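Local coordinates for protein PBP5 (PDB 3A3J) that removes the C-terminal D-alanine from cell-wall peptide precursors as a serine D-alanyl-D-alanine carboxypeptidase of the penicillin-binding protein family, at residues I7-T11 / V229-P233; N57-I63 / N83-A89. All blocks are in the same frame, centred on the assembly; numbering follows the deposited sequence.

Interaction 1: I7-T11 / V229-P233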
loop_
_atom_site.group_PDB
_atom_site.type_symbol
_atom_site.label_atom_id
_atom_site.label_comp_id
_atom_site.label_asym_id
_atom_site.label_seq_id
_atom_site.Cartn_x
_atom_site.Cartn_y
_atom_site.Cartn_z
ATOM N N ILE A 7 4.345 14.957 -15.937
ATOM C CA ILE A 7 5.088 14.499 -14.750
ATOM C C ILE A 7 6.475 14.189 -15.204
ATOM O O ILE A 7 6.646 13.500 -16.202
ATOM C CB ILE A 7 4.444 13.242 -14.228
ATOM C CG1 ILE A 7 3.018 13.587 -13.800
ATOM C CG2 ILE A 7 5.223 12.632 -13.032
ATOM C CD1 ILE A 7 2.978 14.538 -12.589
ATOM N N THR A 8 7.468 14.727 -14.511
ATOM C CA THR A 8 8.857 14.447 -14.828
ATOM C C THR A 8 9.292 13.206 -14.061
ATOM O O THR A 8 9.687 13.313 -12.884
ATOM C CB THR A 8 9.689 15.631 -14.347
ATOM O OG1 THR A 8 9.643 16.637 -15.339
ATOM C CG2 THR A 8 11.117 15.289 -14.129
ATOM N N ALA A 9 9.193 12.030 -14.666
ATOM C CA ALA A 9 9.586 10.809 -13.950
ATOM C C ALA A 9 9.573 9.679 -14.926
ATOM O O ALA A 9 8.770 9.673 -15.842
ATOM C CB ALA A 9 8.642 10.518 -12.839
ATOM N N GLN A 10 10.428 8.691 -14.728
ATOM C CA GLN A 10 10.509 7.614 -15.687
ATOM C C GLN A 10 9.250 6.790 -15.603
ATOM O O GLN A 10 8.759 6.310 -16.615
ATOM C CB GLN A 10 11.733 6.754 -15.411
ATOM C CG GLN A 10 13.070 7.441 -15.629
ATOM C CD GLN A 10 14.224 6.394 -15.737
ATOM O OE1 GLN A 10 14.029 5.206 -15.484
ATOM N NE2 GLN A 10 15.408 6.846 -16.094
ATOM N N THR A 11 8.675 6.682 -14.406
ATOM C CA THR A 11 7.597 5.760 -14.146
ATOM C C THR A 11 6.835 6.401 -13.019
ATOM O O THR A 11 7.461 7.090 -12.223
ATOM C CB THR A 11 8.231 4.448 -13.553
ATOM O OG1 THR A 11 8.698 3.602 -14.598
ATOM C CG2 THR A 11 7.356 3.759 -12.667
ATOM N N VAL A 229 6.487 7.760 -7.736
ATOM C CA VAL A 229 7.270 8.205 -8.867
ATOM C C VAL A 229 8.670 7.548 -8.816
ATOM O O VAL A 229 9.271 7.406 -7.740
ATOM C CB VAL A 229 7.402 9.797 -8.872
ATOM C CG1 VAL A 229 6.003 10.427 -8.849
ATOM C CG2 VAL A 229 8.193 10.306 -7.618
ATOM N N MET A 230 9.192 7.167 -9.976
ATOM C CA MET A 230 10.435 6.520 -10.012
ATOM C C MET A 230 11.251 7.174 -11.086
ATOM O O MET A 230 10.682 7.676 -12.060
ATOM C CB MET A 230 10.237 5.007 -10.321
ATOM C CG MET A 230 9.690 4.301 -9.151
ATOM S SD MET A 230 9.020 2.634 -9.459
ATOM C CE MET A 230 9.524 1.913 -7.902
ATOM N N GLY A 231 12.571 7.152 -10.920
ATOM C CA GLY A 231 13.488 7.709 -11.906
ATOM C C GLY A 231 13.250 9.200 -12.108
ATOM O O GLY A 231 13.231 9.637 -13.236
ATOM N N VAL A 232 13.063 9.972 -11.019
ATOM C CA VAL A 232 13.003 11.430 -11.086
ATOM C C VAL A 232 14.437 12.015 -11.019
ATOM O O VAL A 232 15.247 11.565 -10.185
ATOM C CB VAL A 232 12.152 12.005 -9.937
ATOM C CG1 VAL A 232 11.921 13.531 -10.146
ATOM C CG2 VAL A 232 10.808 11.321 -9.869
ATOM N N PRO A 233 14.773 13.024 -11.890
ATOM C CA PRO A 233 16.176 13.509 -11.903
ATOM C C PRO A 233 16.667 14.157 -10.595
ATOM O O PRO A 233 17.854 14.069 -10.313
ATOM C CB PRO A 233 16.217 14.500 -13.096
ATOM C CG PRO A 233 15.160 13.951 -14.033
ATOM C CD PRO A 233 14.010 13.542 -13.057
#

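Interaction 2: N57-I63 / N83-A89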
loop_
_atom_site.group_PDB
_atom_site.type_symbol
_atom_site.label_atom_id
_atom_site.label_comp_id
_atom_site.label_asym_id
_atom_site.label_seq_id
_atom_site.Cartn_x
_atom_site.Cartn_y
_atom_site.Cartn_z
ATOM N N ASN A 57 8.001 -5.260 20.556
ATOM C CA ASN A 57 8.798 -4.044 20.461
ATOM C C ASN A 57 9.882 -3.968 21.539
ATOM O O ASN A 57 10.888 -3.296 21.382
ATOM C CB ASN A 57 7.901 -2.810 20.621
ATOM C CG ASN A 57 7.247 -2.426 19.353
ATOM O OD1 ASN A 57 6.066 -2.106 19.325
ATOM N ND2 ASN A 57 7.985 -2.463 18.289
ATOM N N THR A 58 9.626 -4.575 22.676
ATOM C CA THR A 58 10.600 -4.559 23.756
ATOM C C THR A 58 11.712 -5.602 23.567
ATOM O O THR A 58 12.672 -5.624 24.342
ATOM C CB THR A 58 9.920 -4.844 25.035
ATOM O OG1 THR A 58 8.984 -5.912 24.778
ATOM C CG2 THR A 58 9.155 -3.584 25.471
ATOM N N ASP A 59 11.666 -6.426 22.527
ATOM C CA ASP A 59 12.838 -7.278 22.357
ATOM C C ASP A 59 14.130 -6.445 22.279
ATOM O O ASP A 59 14.201 -5.491 21.552
ATOM C CB ASP A 59 12.696 -8.177 21.152
ATOM C CG ASP A 59 11.480 -9.044 21.245
ATOM O OD1 ASP A 59 10.950 -9.230 22.360
ATOM O OD2 ASP A 59 11.056 -9.562 20.214
ATOM N N MET A 60 15.145 -6.839 23.039
ATOM C CA MET A 60 16.474 -6.201 22.996
ATOM C C MET A 60 17.273 -7.063 22.070
ATOM O O MET A 60 17.359 -8.284 22.288
ATOM C CB MET A 60 17.094 -6.158 24.386
ATOM C CG MET A 60 16.344 -5.255 25.348
ATOM S SD MET A 60 16.042 -3.579 24.585
ATOM C CE MET A 60 17.665 -2.808 24.682
ATOM N N VAL A 61 17.804 -6.470 21.012
ATOM C CA VAL A 61 18.530 -7.205 20.010
ATOM C C VAL A 61 20.018 -6.846 20.133
ATOM O O VAL A 61 20.365 -5.652 20.212
ATOM C CB VAL A 61 18.055 -6.792 18.618
ATOM C CG1 VAL A 61 18.867 -7.460 17.459
ATOM C CG2 VAL A 61 16.603 -7.161 18.468
ATOM N N THR A 62 20.897 -7.853 20.080
ATOM C CA THR A 62 22.362 -7.626 20.232
ATOM C C THR A 62 22.990 -7.246 18.952
ATOM O O THR A 62 22.830 -7.939 18.000
ATOM C CB THR A 62 23.058 -8.931 20.691
ATOM O OG1 THR A 62 22.534 -9.246 21.957
ATOM C CG2 THR A 62 24.596 -8.740 20.842
ATOM N N ILE A 63 23.704 -6.139 18.898
ATOM C CA ILE A 63 24.343 -5.765 17.659
ATOM C C ILE A 63 25.726 -6.484 17.569
ATOM O O ILE A 63 26.581 -6.302 18.441
ATOM C CB ILE A 63 24.591 -4.233 17.639
ATOM C CG1 ILE A 63 23.330 -3.442 18.002
ATOM C CG2 ILE A 63 25.088 -3.780 16.306
ATOM C CD1 ILE A 63 22.073 -3.863 17.202
ATOM N N ASN A 83 28.271 -4.544 19.794
ATOM C CA ASN A 83 28.155 -4.994 21.179
ATOM C C ASN A 83 27.217 -4.174 22.033
ATOM O O ASN A 83 27.357 -4.135 23.247
ATOM C CB ASN A 83 29.548 -5.116 21.848
ATOM C CG ASN A 83 29.487 -5.852 23.182
ATOM O OD1 ASN A 83 28.801 -6.881 23.319
ATOM N ND2 ASN A 83 30.159 -5.302 24.191
ATOM N N THR A 84 26.235 -3.513 21.431
ATOM C CA THR A 84 25.195 -2.924 22.218
ATOM C C THR A 84 23.917 -3.736 22.040
ATOM O O THR A 84 23.817 -4.610 21.200
ATOM C CB THR A 84 24.951 -1.506 21.770
ATOM O OG1 THR A 84 24.571 -1.537 20.374
ATOM C CG2 THR A 84 26.300 -0.677 21.904
ATOM N N GLN A 85 22.947 -3.427 22.861
ATOM C CA GLN A 85 21.648 -4.025 22.812
ATOM C C GLN A 85 20.632 -2.945 22.452
ATOM O O GLN A 85 20.682 -1.867 23.048
ATOM C CB GLN A 85 21.350 -4.556 24.196
ATOM C CG GLN A 85 22.177 -5.830 24.408
ATOM C CD GLN A 85 21.302 -6.960 24.758
ATOM O OE1 GLN A 85 20.790 -7.028 25.876
ATOM N NE2 GLN A 85 21.065 -7.854 23.793
ATOM N N VAL A 86 19.745 -3.228 21.480
ATOM C CA VAL A 86 18.816 -2.198 20.909
ATOM C C VAL A 86 17.406 -2.751 20.721
ATOM O O VAL A 86 17.240 -3.819 20.139
ATOM C CB VAL A 86 19.349 -1.685 19.536
ATOM C CG1 VAL A 86 18.475 -0.541 18.965
ATOM C CG2 VAL A 86 20.728 -1.196 19.707
ATOM N N SER A 87 16.390 -2.017 21.170
ATOM C CA SER A 87 15.033 -2.538 21.087
ATOM C C SER A 87 14.492 -2.618 19.643
ATOM O O SER A 87 14.898 -1.893 18.726
ATOM C CB SER A 87 14.080 -1.702 21.923
ATOM O OG SER A 87 13.928 -0.495 21.178
ATOM N N VAL A 88 13.586 -3.552 19.449
ATOM C CA VAL A 88 12.943 -3.723 18.170
ATOM C C VAL A 88 12.215 -2.399 17.809
ATOM O O VAL A 88 12.295 -1.954 16.673
ATOM C CB VAL A 88 11.960 -4.911 18.253
ATOM C CG1 VAL A 88 10.871 -4.801 17.217
ATOM C CG2 VAL A 88 12.717 -6.267 18.117
ATOM N N ALA A 89 11.582 -1.744 18.775
ATOM C CA ALA A 89 10.958 -0.384 18.525
ATOM C C ALA A 89 11.981 0.578 17.902
ATOM O O ALA A 89 11.745 1.147 16.844
ATOM C CB ALA A 89 10.441 0.199 19.835
#

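Interaction 1: I7-T11 / V229-P233
A classic beta bulge marks the point where strand 11-16 pairs with strand 224-232 in the five-stranded antiparallel sheet of the penicillin-binding domain: Gln10 and Thr11 both face Met230. The regular part is the hydrogen-bonded pair of Thr11 and Met230, in which Met230 N gives a bond to Thr11 O (2.8 Å, 159° at the hydrogen) and Thr11 N returns one to Met230 O (3.2 Å), approaching from above the carbonyl plane. Met230 O also receives Gln10 N at 2.9 Å, but that bond is bent to 127° and weak, as is the one from Gln10 N to Gly231 O.

On the face that carries Thr11 and Met230, the two side chains run side by side in the same direction. With OG1 beside the backbone N (chi1 -83°), the methyl CG2 of Thr11 is left anti to that nitrogen and lies 3.8 Å from Met230 SD; the end of Met230 leads away from Thr11, and its side chain also touches Leu37 in a loop and Met154 of helix 151-164. Ala9 CB packs 3.8 Å from Val232 CG2 and also touches Val229. Farther out, Thr8 CG2 meets Pro233 CD at 3.5 Å. Gln10 CG passes 3.3 Å from Gly231 O, while its amide oxygen OE1 is bonded to Gln32.

Gly231, with positive phi, begins a G1 bulge with Val232 against Tyr211, so the strand is irregular toward both neighbours. The pairing thus rests on one fairly straight bond, Met230 N to Thr11 O, and a more bent one from Thr11 N; Gln10 N, its single hydrogen divided between two carbonyls, adds only weak bonds.

Interaction 2: N57-I63 / N83-A89
Gln85 has its CG anti to the carbonyl carbon (chi1 -75°) and bends at chi2 (-124°), which carries NE2 across to Thr62 OG1, itself anti to its carbonyl carbon; the resulting bond is short at 2.7 Å but angled and weak. The two residues form a non-hydrogen-bonded pair in a small two-stranded antiparallel sheet, 60-62 with 85-87, that runs straight into helix 88-98. Met60 shares their face, folding back so that SD lies 3.8 Å from Ser87 CB and CE rests over the Gln85 carbonyl.

Val61 and Val86 make the central pair, exchanging two N-H to O bonds, and Ile63 N continues the ladder to Thr84 O at 174°. On the buried face, Ile63 CG1 meets Val86 CG2 at 3.8 Å and Val61 CG2 meets Val88 CG2, with Leu91 and His110 closing over the valines.

Ser87 is the N-cap, its OG bonded to Asp90 N. Asp59 O takes the Val88 N-H at 2.9 Å, and Asp59 OD2 is held by His56 N and His110 NE2. One residue further into the helix, Ala89 N reaches a lone pair of Asn57 O, in the carbonyl plane, at 3.1 Å.

In the fold
The two contacts sit at distant places in the penicillin-binding domain, with centres 37 Å apart and nearest atoms about 25 Å apart, and they share no strand or helix. Interaction 1 joins residues near the N-terminus to strand 224-232, last of the five along the chain but central in the sheet, just before helix 235-252; interaction 2 lies inside the chain loop that this closes, in a separate two-stranded sheet leading into helix 88-98. Active-site Ser36, Lys39 and Ser99 and the substrate-binding Lys202 also fall within that loop, Ser99 directly after helix 88-98. Met230 is about 11 Å from Ser36, side chain to side chain, whereas interaction 2 itself lies away from these sites, in the helical part of the domain.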